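Local atomic coordinates of exotoxin type A precursor (allele 1) (Streptococcus pyogenes phage T12, PDB entry 1FNU), a protein that acts as a secreted superantigen toxin, probably bridging MHC class II molecules and T-cell receptors as other members of its family do. Residues 40-48 with 58-68; 142-150 with 180-188. All blocks are in the same frame, centred on the assembly; numbering follows the deposited sequence.

Contact 1 (40-48 with 58-68); sequences QLLSHDLIY and LKTELKNQEMA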
loop_
_atom_site.group_PDB
_atom_site.type_symbol
_atom_site.label_atom_id
_atom_site.label_comp_id
_atom_site.label_asym_id
_atom_site.label_seq_id
_atom_site.Cartn_x
_atom_site.Cartn_y
_atom_site.Cartn_z
ATOM N N GLN A 40 9.865 -8.402 14.538
ATOM C CA GLN A 40 9.496 -6.997 14.504
ATOM C C GLN A 40 9.837 -6.467 13.113
ATOM O O GLN A 40 10.750 -6.998 12.429
ATOM C CB GLN A 40 10.184 -6.226 15.663
ATOM C CG GLN A 40 11.488 -5.522 15.443
ATOM C CD GLN A 40 12.100 -5.095 16.815
ATOM O OE1 GLN A 40 11.425 -4.506 17.722
ATOM N NE2 GLN A 40 13.363 -5.379 16.960
ATOM N N LEU A 41 9.046 -5.484 12.662
ATOM C CA LEU A 41 9.223 -4.828 11.347
ATOM C C LEU A 41 10.177 -3.602 11.554
ATOM O O LEU A 41 11.267 -3.525 11.066
ATOM C CB LEU A 41 7.855 -4.355 10.808
ATOM C CG LEU A 41 7.911 -3.650 9.424
ATOM C CD1 LEU A 41 8.547 -4.558 8.378
ATOM C CD2 LEU A 41 6.555 -3.245 8.939
ATOM N N LEU A 42 9.721 -2.692 12.391
ATOM C CA LEU A 42 10.493 -1.519 12.753
ATOM C C LEU A 42 10.913 -1.646 14.240
ATOM O O LEU A 42 10.310 -2.385 14.989
ATOM C CB LEU A 42 9.618 -0.310 12.544
ATOM C CG LEU A 42 9.141 -0.083 11.079
ATOM C CD1 LEU A 42 8.670 1.333 10.925
ATOM C CD2 LEU A 42 10.313 -0.347 10.095
ATOM N N SER A 43 11.918 -0.907 14.675
ATOM C CA SER A 43 12.356 -1.038 16.065
ATOM C C SER A 43 11.297 -0.784 17.162
ATOM O O SER A 43 11.472 -1.241 18.301
ATOM C CB SER A 43 13.543 -0.095 16.296
ATOM O OG SER A 43 14.563 -0.426 15.392
ATOM N N HIS A 44 10.198 -0.087 16.847
ATOM C CA HIS A 44 9.267 0.233 17.930
ATOM C C HIS A 44 8.045 -0.635 17.982
ATOM O O HIS A 44 7.110 -0.338 18.706
ATOM C CB HIS A 44 8.812 1.690 17.869
ATOM C CG HIS A 44 8.105 2.064 16.588
ATOM N ND1 HIS A 44 8.738 2.656 15.533
ATOM C CD2 HIS A 44 6.842 1.832 16.171
ATOM C CE1 HIS A 44 7.900 2.779 14.514
ATOM N NE2 HIS A 44 6.738 2.283 14.878
ATOM N N ASP A 45 8.052 -1.686 17.178
ATOM C CA ASP A 45 6.948 -2.590 17.177
ATOM C C ASP A 45 7.369 -3.983 17.577
ATOM O O ASP A 45 8.573 -4.259 17.652
ATOM C CB ASP A 45 6.222 -2.607 15.777
ATOM C CG ASP A 45 7.046 -3.262 14.607
ATOM O OD1 ASP A 45 7.495 -4.445 14.659
ATOM O OD2 ASP A 45 7.196 -2.596 13.534
ATOM N N LEU A 46 6.364 -4.839 17.885
ATOM C CA LEU A 46 6.614 -6.282 18.150
ATOM C C LEU A 46 5.442 -7.044 17.415
ATOM O O LEU A 46 4.319 -6.584 17.407
ATOM C CB LEU A 46 6.639 -6.635 19.673
ATOM C CG LEU A 46 7.796 -6.046 20.559
ATOM C CD1 LEU A 46 7.425 -6.221 22.070
ATOM C CD2 LEU A 46 9.154 -6.743 20.089
ATOM N N ILE A 47 5.768 -8.178 16.799
ATOM C CA ILE A 47 4.885 -9.030 16.012
ATOM C C ILE A 47 4.763 -10.296 16.786
ATOM O O ILE A 47 5.759 -10.786 17.350
ATOM C CB ILE A 47 5.546 -9.338 14.660
ATOM C CG1 ILE A 47 5.694 -8.030 13.896
ATOM C CG2 ILE A 47 4.790 -10.393 13.884
ATOM C CD1 ILE A 47 6.330 -8.272 12.539
ATOM N N TYR A 48 3.547 -10.815 16.824
ATOM C CA TYR A 48 3.196 -12.012 17.591
ATOM C C TYR A 48 2.526 -13.015 16.691
ATOM O O TYR A 48 1.713 -12.677 15.825
ATOM C CB TYR A 48 2.280 -11.705 18.805
ATOM C CG TYR A 48 2.932 -10.897 19.949
ATOM C CD1 TYR A 48 3.212 -9.517 19.805
ATOM C CD2 TYR A 48 3.337 -11.527 21.136
ATOM C CE1 TYR A 48 3.885 -8.795 20.833
ATOM C CE2 TYR A 48 4.006 -10.816 22.156
ATOM C CZ TYR A 48 4.281 -9.471 22.007
ATOM O OH TYR A 48 4.977 -8.830 23.025
ATOM N N LEU A 58 -0.127 -10.769 14.319
ATOM C CA LEU A 58 -0.576 -9.537 14.958
ATOM C C LEU A 58 0.590 -8.664 15.250
ATOM O O LEU A 58 1.652 -9.123 15.792
ATOM C CB LEU A 58 -1.335 -9.854 16.271
ATOM C CG LEU A 58 -1.626 -8.712 17.334
ATOM C CD1 LEU A 58 -2.516 -7.656 16.723
ATOM C CD2 LEU A 58 -2.359 -9.266 18.619
ATOM N N LYS A 59 0.425 -7.389 14.952
ATOM C CA LYS A 59 1.517 -6.464 15.255
ATOM C C LYS A 59 1.044 -5.343 16.197
ATOM O O LYS A 59 -0.057 -4.818 16.049
ATOM C CB LYS A 59 2.071 -5.786 13.972
ATOM C CG LYS A 59 3.204 -4.855 14.280
ATOM C CD LYS A 59 3.545 -3.966 13.052
ATOM C CE LYS A 59 2.616 -2.750 12.899
ATOM N NZ LYS A 59 3.189 -1.770 11.967
ATOM N N THR A 60 1.860 -5.049 17.227
ATOM C CA THR A 60 1.618 -3.898 18.097
ATOM C C THR A 60 2.737 -2.892 18.042
ATOM O O THR A 60 3.945 -3.262 18.114
ATOM C CB THR A 60 1.401 -4.214 19.575
ATOM O OG1 THR A 60 1.267 -2.971 20.250
ATOM C CG2 THR A 60 2.624 -5.044 20.207
ATOM N N GLU A 61 2.347 -1.614 17.904
ATOM C CA GLU A 61 3.282 -0.542 17.835
ATOM C C GLU A 61 3.259 0.122 19.160
ATOM O O GLU A 61 2.240 0.628 19.551
ATOM C CB GLU A 61 2.926 0.511 16.756
ATOM C CG GLU A 61 3.346 0.113 15.366
ATOM C CD GLU A 61 2.907 1.178 14.337
ATOM O OE1 GLU A 61 3.310 2.401 14.558
ATOM O OE2 GLU A 61 2.179 0.714 13.371
ATOM N N LEU A 62 4.433 0.180 19.792
ATOM C CA LEU A 62 4.593 0.796 21.088
ATOM C C LEU A 62 5.168 2.214 20.954
ATOM O O LEU A 62 5.332 2.754 19.887
ATOM C CB LEU A 62 5.457 -0.130 21.972
ATOM C CG LEU A 62 4.640 -1.433 22.153
ATOM C CD1 LEU A 62 5.520 -2.654 22.261
ATOM C CD2 LEU A 62 3.686 -1.286 23.383
ATOM N N LYS A 63 5.450 2.819 22.083
ATOM C CA LYS A 63 5.921 4.162 22.136
ATOM C C LYS A 63 7.118 4.491 21.323
ATOM O O LYS A 63 7.133 5.460 20.589
ATOM C CB LYS A 63 6.185 4.540 23.584
ATOM C CG LYS A 63 6.644 5.961 23.722
ATOM C CD LYS A 63 6.894 6.270 25.197
ATOM C CE LYS A 63 7.722 7.491 25.254
ATOM N NZ LYS A 63 7.230 8.262 26.481
ATOM N N ASN A 64 8.101 3.635 21.459
ATOM C CA ASN A 64 9.400 3.763 20.824
ATOM C C ASN A 64 10.216 2.493 20.966
ATOM O O ASN A 64 9.741 1.492 21.487
ATOM C CB ASN A 64 10.212 4.896 21.437
ATOM C CG ASN A 64 10.316 4.811 22.962
ATOM O OD1 ASN A 64 10.429 3.720 23.548
ATOM N ND2 ASN A 64 10.318 5.964 23.608
ATOM N N GLN A 65 11.445 2.562 20.439
ATOM C CA GLN A 65 12.362 1.454 20.451
ATOM C C GLN A 65 12.579 0.906 21.851
ATOM O O GLN A 65 12.536 -0.281 22.031
ATOM C CB GLN A 65 13.701 1.857 19.840
ATOM C CG GLN A 65 14.901 0.978 20.300
ATOM C CD GLN A 65 16.153 1.637 19.857
ATOM O OE1 GLN A 65 16.316 2.871 19.985
ATOM N NE2 GLN A 65 17.047 0.852 19.297
ATOM N N GLU A 66 12.782 1.787 22.834
ATOM C CA GLU A 66 12.993 1.302 24.198
ATOM C C GLU A 66 11.858 0.446 24.702
ATOM O O GLU A 66 12.120 -0.556 25.377
ATOM C CB GLU A 66 13.224 2.420 25.193
ATOM C CG GLU A 66 14.664 2.924 25.161
ATOM C CD GLU A 66 14.965 3.870 23.986
ATOM O OE1 GLU A 66 14.103 4.002 23.017
ATOM O OE2 GLU A 66 16.096 4.488 24.081
ATOM N N MET A 67 10.598 0.859 24.415
ATOM C CA MET A 67 9.434 0.080 24.855
ATOM C C MET A 67 9.341 -1.298 24.172
ATOM O O MET A 67 9.122 -2.315 24.871
ATOM C CB MET A 67 8.132 0.896 24.671
ATOM C CG MET A 67 6.902 0.288 25.403
ATOM S SD MET A 67 5.417 1.392 25.446
ATOM C CE MET A 67 5.847 2.749 26.636
ATOM N N ALA A 68 9.499 -1.382 22.836
ATOM C CA ALA A 68 9.471 -2.687 22.165
ATOM C C ALA A 68 10.546 -3.602 22.788
ATOM O O ALA A 68 10.266 -4.762 23.086
ATOM C CB ALA A 68 9.710 -2.564 20.631
HETATM O O HOH W 1 5.610 -0.981 12.662
#

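Contact 2 (142-150 with 180-188); sequences AQELDYKVR and ESFWFDFFP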
loop_
_atom_site.group_PDB
_atom_site.type_symbol
_atom_site.label_atom_id
_atom_site.label_comp_id
_atom_site.label_asym_id
_atom_site.label_seq_id
_atom_site.Cartn_x
_atom_site.Cartn_y
_atom_site.Cartn_z
ATOM N N ALA A 142 -4.938 1.455 29.835
ATOM C CA ALA A 142 -6.101 2.354 29.723
ATOM C C ALA A 142 -6.915 1.819 28.469
ATOM O O ALA A 142 -8.173 1.766 28.447
ATOM C CB ALA A 142 -5.591 3.779 29.462
ATOM N N GLN A 143 -6.172 1.412 27.438
ATOM C CA GLN A 143 -6.822 0.887 26.272
ATOM C C GLN A 143 -7.877 -0.181 26.621
ATOM O O GLN A 143 -9.068 -0.147 26.182
ATOM C CB GLN A 143 -5.761 0.300 25.279
ATOM C CG GLN A 143 -6.381 -0.172 23.944
ATOM C CD GLN A 143 -5.428 -0.732 22.946
ATOM O OE1 GLN A 143 -4.237 -0.863 23.198
ATOM N NE2 GLN A 143 -5.950 -1.104 21.789
ATOM N N GLU A 144 -7.471 -1.168 27.384
ATOM C CA GLU A 144 -8.429 -2.203 27.680
ATOM C C GLU A 144 -9.723 -1.667 28.365
ATOM O O GLU A 144 -10.873 -2.058 28.052
ATOM C CB GLU A 144 -7.760 -3.293 28.538
ATOM C CG GLU A 144 -8.723 -4.170 29.266
ATOM C CD GLU A 144 -8.032 -5.322 30.048
ATOM O OE1 GLU A 144 -6.822 -5.566 29.830
ATOM O OE2 GLU A 144 -8.717 -6.003 30.863
ATOM N N LEU A 145 -9.532 -0.726 29.254
ATOM C CA LEU A 145 -10.688 -0.208 30.011
ATOM C C LEU A 145 -11.599 0.656 29.149
ATOM O O LEU A 145 -12.824 0.569 29.281
ATOM C CB LEU A 145 -10.171 0.555 31.189
ATOM C CG LEU A 145 -9.389 -0.369 32.140
ATOM C CD1 LEU A 145 -8.862 0.518 33.191
ATOM C CD2 LEU A 145 -10.185 -1.378 32.796
ATOM N N ASP A 146 -10.988 1.437 28.267
ATOM C CA ASP A 146 -11.698 2.322 27.279
ATOM C C ASP A 146 -12.468 1.385 26.335
ATOM O O ASP A 146 -13.659 1.563 26.100
ATOM C CB ASP A 146 -10.644 3.141 26.570
ATOM C CG ASP A 146 -11.208 4.182 25.641
ATOM O OD1 ASP A 146 -12.331 4.688 25.895
ATOM O OD2 ASP A 146 -10.498 4.537 24.667
ATOM N N TYR A 147 -11.829 0.320 25.857
ATOM C CA TYR A 147 -12.564 -0.567 24.984
ATOM C C TYR A 147 -13.813 -0.994 25.698
ATOM O O TYR A 147 -14.884 -0.824 25.189
ATOM C CB TYR A 147 -11.798 -1.813 24.597
ATOM C CG TYR A 147 -12.737 -2.726 23.869
ATOM C CD1 TYR A 147 -13.123 -2.468 22.538
ATOM C CD2 TYR A 147 -13.317 -3.807 24.520
ATOM C CE1 TYR A 147 -14.097 -3.271 21.885
ATOM C CE2 TYR A 147 -14.298 -4.637 23.860
ATOM C CZ TYR A 147 -14.689 -4.363 22.555
ATOM O OH TYR A 147 -15.701 -5.232 21.983
ATOM N N LYS A 148 -13.680 -1.612 26.878
ATOM C CA LYS A 148 -14.891 -1.992 27.614
ATOM C C LYS A 148 -15.873 -0.824 27.901
ATOM O O LYS A 148 -17.077 -0.982 27.812
ATOM C CB LYS A 148 -14.478 -2.684 28.910
ATOM C CG LYS A 148 -13.839 -4.027 28.555
ATOM C CD LYS A 148 -13.017 -4.620 29.739
ATOM C CE LYS A 148 -12.823 -6.143 29.669
ATOM N NZ LYS A 148 -11.777 -6.671 30.647
ATOM N N VAL A 149 -15.387 0.365 28.205
ATOM C CA VAL A 149 -16.364 1.421 28.450
ATOM C C VAL A 149 -17.140 1.645 27.139
ATOM O O VAL A 149 -18.373 1.705 27.126
ATOM C CB VAL A 149 -15.664 2.717 28.840
ATOM C CG1 VAL A 149 -16.654 3.929 28.776
ATOM C CG2 VAL A 149 -15.077 2.565 30.244
ATOM N N ARG A 150 -16.400 1.800 26.034
ATOM C CA ARG A 150 -17.038 2.062 24.767
ATOM C C ARG A 150 -17.936 0.965 24.174
ATOM O O ARG A 150 -18.989 1.308 23.630
ATOM C CB ARG A 150 -16.036 2.580 23.729
ATOM C CG ARG A 150 -15.362 3.891 24.150
ATOM C CD ARG A 150 -14.668 4.506 22.937
ATOM N NE ARG A 150 -13.384 5.121 23.257
ATOM C CZ ARG A 150 -12.674 5.833 22.391
ATOM N NH1 ARG A 150 -13.146 6.013 21.137
ATOM N NH2 ARG A 150 -11.506 6.376 22.770
ATOM N N GLU A 180 -0.355 12.324 37.087
ATOM C CA GLU A 180 -1.208 12.969 36.146
ATOM C C GLU A 180 -2.455 12.185 35.556
ATOM O O GLU A 180 -2.367 11.013 35.134
ATOM C CB GLU A 180 -0.231 13.536 35.110
ATOM C CG GLU A 180 -0.758 14.361 33.976
ATOM C CD GLU A 180 0.298 15.388 33.531
ATOM O OE1 GLU A 180 1.466 14.939 33.421
ATOM O OE2 GLU A 180 -0.016 16.624 33.310
ATOM N N SER A 181 -3.621 12.837 35.611
ATOM C CA SER A 181 -4.858 12.266 35.044
ATOM C C SER A 181 -4.657 12.429 33.491
ATOM O O SER A 181 -3.748 13.165 33.055
ATOM C CB SER A 181 -6.069 13.104 35.513
ATOM O OG SER A 181 -5.989 14.443 34.956
ATOM N N PHE A 182 -5.439 11.713 32.666
ATOM C CA PHE A 182 -5.348 11.884 31.200
ATOM C C PHE A 182 -6.678 11.560 30.498
ATOM O O PHE A 182 -7.619 11.001 31.102
ATOM C CB PHE A 182 -4.137 11.089 30.576
ATOM C CG PHE A 182 -4.134 9.624 30.880
ATOM C CD1 PHE A 182 -4.835 8.727 30.109
ATOM C CD2 PHE A 182 -3.521 9.161 32.028
ATOM C CE1 PHE A 182 -4.941 7.387 30.476
ATOM C CE2 PHE A 182 -3.612 7.807 32.437
ATOM C CZ PHE A 182 -4.327 6.915 31.660
ATOM N N TRP A 183 -6.797 11.896 29.221
ATOM C CA TRP A 183 -8.080 11.603 28.667
ATOM C C TRP A 183 -7.951 11.302 27.202
ATOM O O TRP A 183 -6.895 11.579 26.629
ATOM C CB TRP A 183 -9.065 12.766 28.927
ATOM C CG TRP A 183 -8.573 14.052 28.460
ATOM C CD1 TRP A 183 -7.891 14.999 29.172
ATOM C CD2 TRP A 183 -8.705 14.566 27.130
ATOM N NE1 TRP A 183 -7.596 16.084 28.362
ATOM C CE2 TRP A 183 -8.085 15.836 27.102
ATOM C CE3 TRP A 183 -9.295 14.072 25.947
ATOM C CZ2 TRP A 183 -8.032 16.631 25.931
ATOM C CZ3 TRP A 183 -9.241 14.875 24.772
ATOM C CH2 TRP A 183 -8.616 16.133 24.781
ATOM N N PHE A 184 -8.981 10.650 26.648
ATOM C CA PHE A 184 -9.008 10.293 25.223
ATOM C C PHE A 184 -10.310 10.875 24.626
ATOM O O PHE A 184 -11.382 10.747 25.237
ATOM C CB PHE A 184 -9.078 8.764 25.009
ATOM C CG PHE A 184 -7.955 7.976 25.628
ATOM C CD1 PHE A 184 -6.682 8.440 25.637
ATOM C CD2 PHE A 184 -8.210 6.721 26.164
ATOM C CE1 PHE A 184 -5.659 7.661 26.193
ATOM C CE2 PHE A 184 -7.148 5.944 26.716
ATOM C CZ PHE A 184 -5.916 6.440 26.713
ATOM N N ASP A 185 -10.203 11.501 23.443
ATOM C CA ASP A 185 -11.359 12.022 22.692
ATOM C C ASP A 185 -12.130 10.846 22.034
ATOM O O ASP A 185 -11.529 10.062 21.285
ATOM C CB ASP A 185 -10.871 12.955 21.598
ATOM C CG ASP A 185 -11.944 13.845 21.122
ATOM O OD1 ASP A 185 -13.100 13.330 21.078
ATOM O OD2 ASP A 185 -11.655 15.017 20.801
ATOM N N PHE A 186 -13.416 10.685 22.328
ATOM C CA PHE A 186 -14.186 9.620 21.711
ATOM C C PHE A 186 -14.316 9.805 20.200
ATOM O O PHE A 186 -14.667 8.875 19.505
ATOM C CB PHE A 186 -15.597 9.479 22.292
ATOM C CG PHE A 186 -15.665 8.834 23.681
ATOM C CD1 PHE A 186 -14.589 8.146 24.217
ATOM C CD2 PHE A 186 -16.868 8.815 24.381
ATOM C CE1 PHE A 186 -14.677 7.433 25.412
ATOM C CE2 PHE A 186 -16.991 8.087 25.614
ATOM C CZ PHE A 186 -15.870 7.390 26.126
ATOM N N PHE A 187 -14.030 11.002 19.710
ATOM C CA PHE A 187 -14.193 11.290 18.300
ATOM C C PHE A 187 -12.926 11.734 17.584
ATOM O O PHE A 187 -12.121 12.486 18.117
ATOM C CB PHE A 187 -15.310 12.358 18.120
ATOM C CG PHE A 187 -16.637 11.917 18.631
ATOM C CD1 PHE A 187 -17.326 10.879 18.018
ATOM C CD2 PHE A 187 -17.179 12.475 19.754
ATOM C CE1 PHE A 187 -18.566 10.371 18.532
ATOM C CE2 PHE A 187 -18.437 11.978 20.297
ATOM C CZ PHE A 187 -19.111 10.931 19.683
ATOM N N PRO A 188 -12.750 11.273 16.320
ATOM C CA PRO A 188 -11.615 11.583 15.466
ATOM C C PRO A 188 -11.768 12.957 14.804
ATOM O O PRO A 188 -12.835 13.574 14.902
ATOM C CB PRO A 188 -11.715 10.480 14.390
ATOM C CG PRO A 188 -13.184 10.442 14.137
ATOM C CD PRO A 188 -13.635 10.295 15.634
#

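Contact 1 (40-48 with 58-68)
The imidazole of His44 lies alongside the side chain of Glu61, both pointing the same way, with ring and carboxylate planes 55° apart. NE2 of His44 donates a weak hydrogen bond to OE1 of Glu61 (3.4 Å), which sits at the ring edge near its plane. A chi1 of 60° sets CG of His44 between the backbone N and the carbonyl carbon and carries the ring alongside Glu61; CB of His44 packs 3.5 Å from Asn64 C. NZ of Lys59 approaches the other oxygen of Glu61, OE2, from above the carboxylate plane in a salt bridge of 3.0 Å; Tyr88 O is a further acceptor for that ammonium. Lys59 also crosses Asp45 at about a right angle, its CD 3.9 Å from Asp45 CG. The Asp45 carboxylate turns back on its own loop: OD1 takes Leu41 N through its syn lone pair (2.7 Å) and OD2 takes Leu42 N from above the plane, which fixes the rotation of the group.

The opposite face of the strand pair is largely apolar. Leu46 CD1 reaches Leu62 CD1 at 4.0 Å, and Leu46 CG meets CB of Ala68 in the helix that Asn64 N-caps. Further along, Tyr48 sets CE1 4.0 Å from Thr60 CG2, while Thr60 OG1 bonds to Gly101 O. Paired backbone bonds join Leu46 with Thr60 and Tyr48 with Leu58; Leu62 N to His44 O (2.9 Å) carries the pairing on to the loop side. Beyond the hairpin, Ser43 OG is hydrogen-bonded to Glu191 N of the second subunit. The arrangement is an antiparallel beta hairpin of the OB-fold barrel, Ile47 also bonding through its backbone to Val38 and Asp39, just past strand 30-36.

Contact 2 (142-150 with 180-188)
Arg150 and Phe186, the two residues most buried by the contact, slide past each other in opposite directions. The Phe186 ring puts CD1 over one face of the guanidinium, 3.4 Å from Arg150 NE, with the two planes 46° apart, and the aliphatic part of the arginine continues the overlap, CG lying 3.8 Å from Phe186 CE1. Asp146, one turn earlier on the helix, has CG anti to the backbone N (chi1 -174°), which directs its carboxylate toward Phe184, Phe186 and the guanidinium. It holds the guanidinium side-on: Arg150 NE gives OD1 a nearly straight bond (2.9 Å, 177°) in the guanidinium plane, while NH2 bonds to OD2 through its syn lone pair, although OD2 is tilted out of that plane. Two bonds thus fix the rotation of the flat cation against the ring, and Tyr201 OH also bonds to Asp146 OD2.

Phe184, two residues before Phe186, packs against Asp146 and Ala142. Its CD2 lies 3.5 Å from Asp146 OD2, and CE2 meets Ala142 CB at 3.8 Å with the methyl at the ring edge. Phe182 brings its own edge to the same methyl, its CE1 3.8 Å from Ala142 CB. Arg150 NH1 is bonded to Tyr197 OH. Helix 142-157 thus packs on strand 182-185 and the following Phe186, the helix-on-sheet core of the beta-grasp fold.

Overall arrangement
Contact 1 and contact 2 belong to different domains, the OB-fold and the beta-grasp, and share no element; their centres are about 21 Å apart and their nearest atoms about 7 Å, without touching. Both are buried, contact 2 throughout, but 142-150 with 180-188 lies deep, about 6 Å from the centre of the chain, whereas 40-48 with 58-68 lies about 17 Å out, where other subunits touch it and the side chain of Ile47 lies about 6 Å from a cadmium ion. Contact 1 joins two strands chiefly by main-chain hydrogen bonding, with polar and apolar faces. Contact 2 joins helix to strand chiefly through side-chain packing, phenylalanines against a buried ion pair.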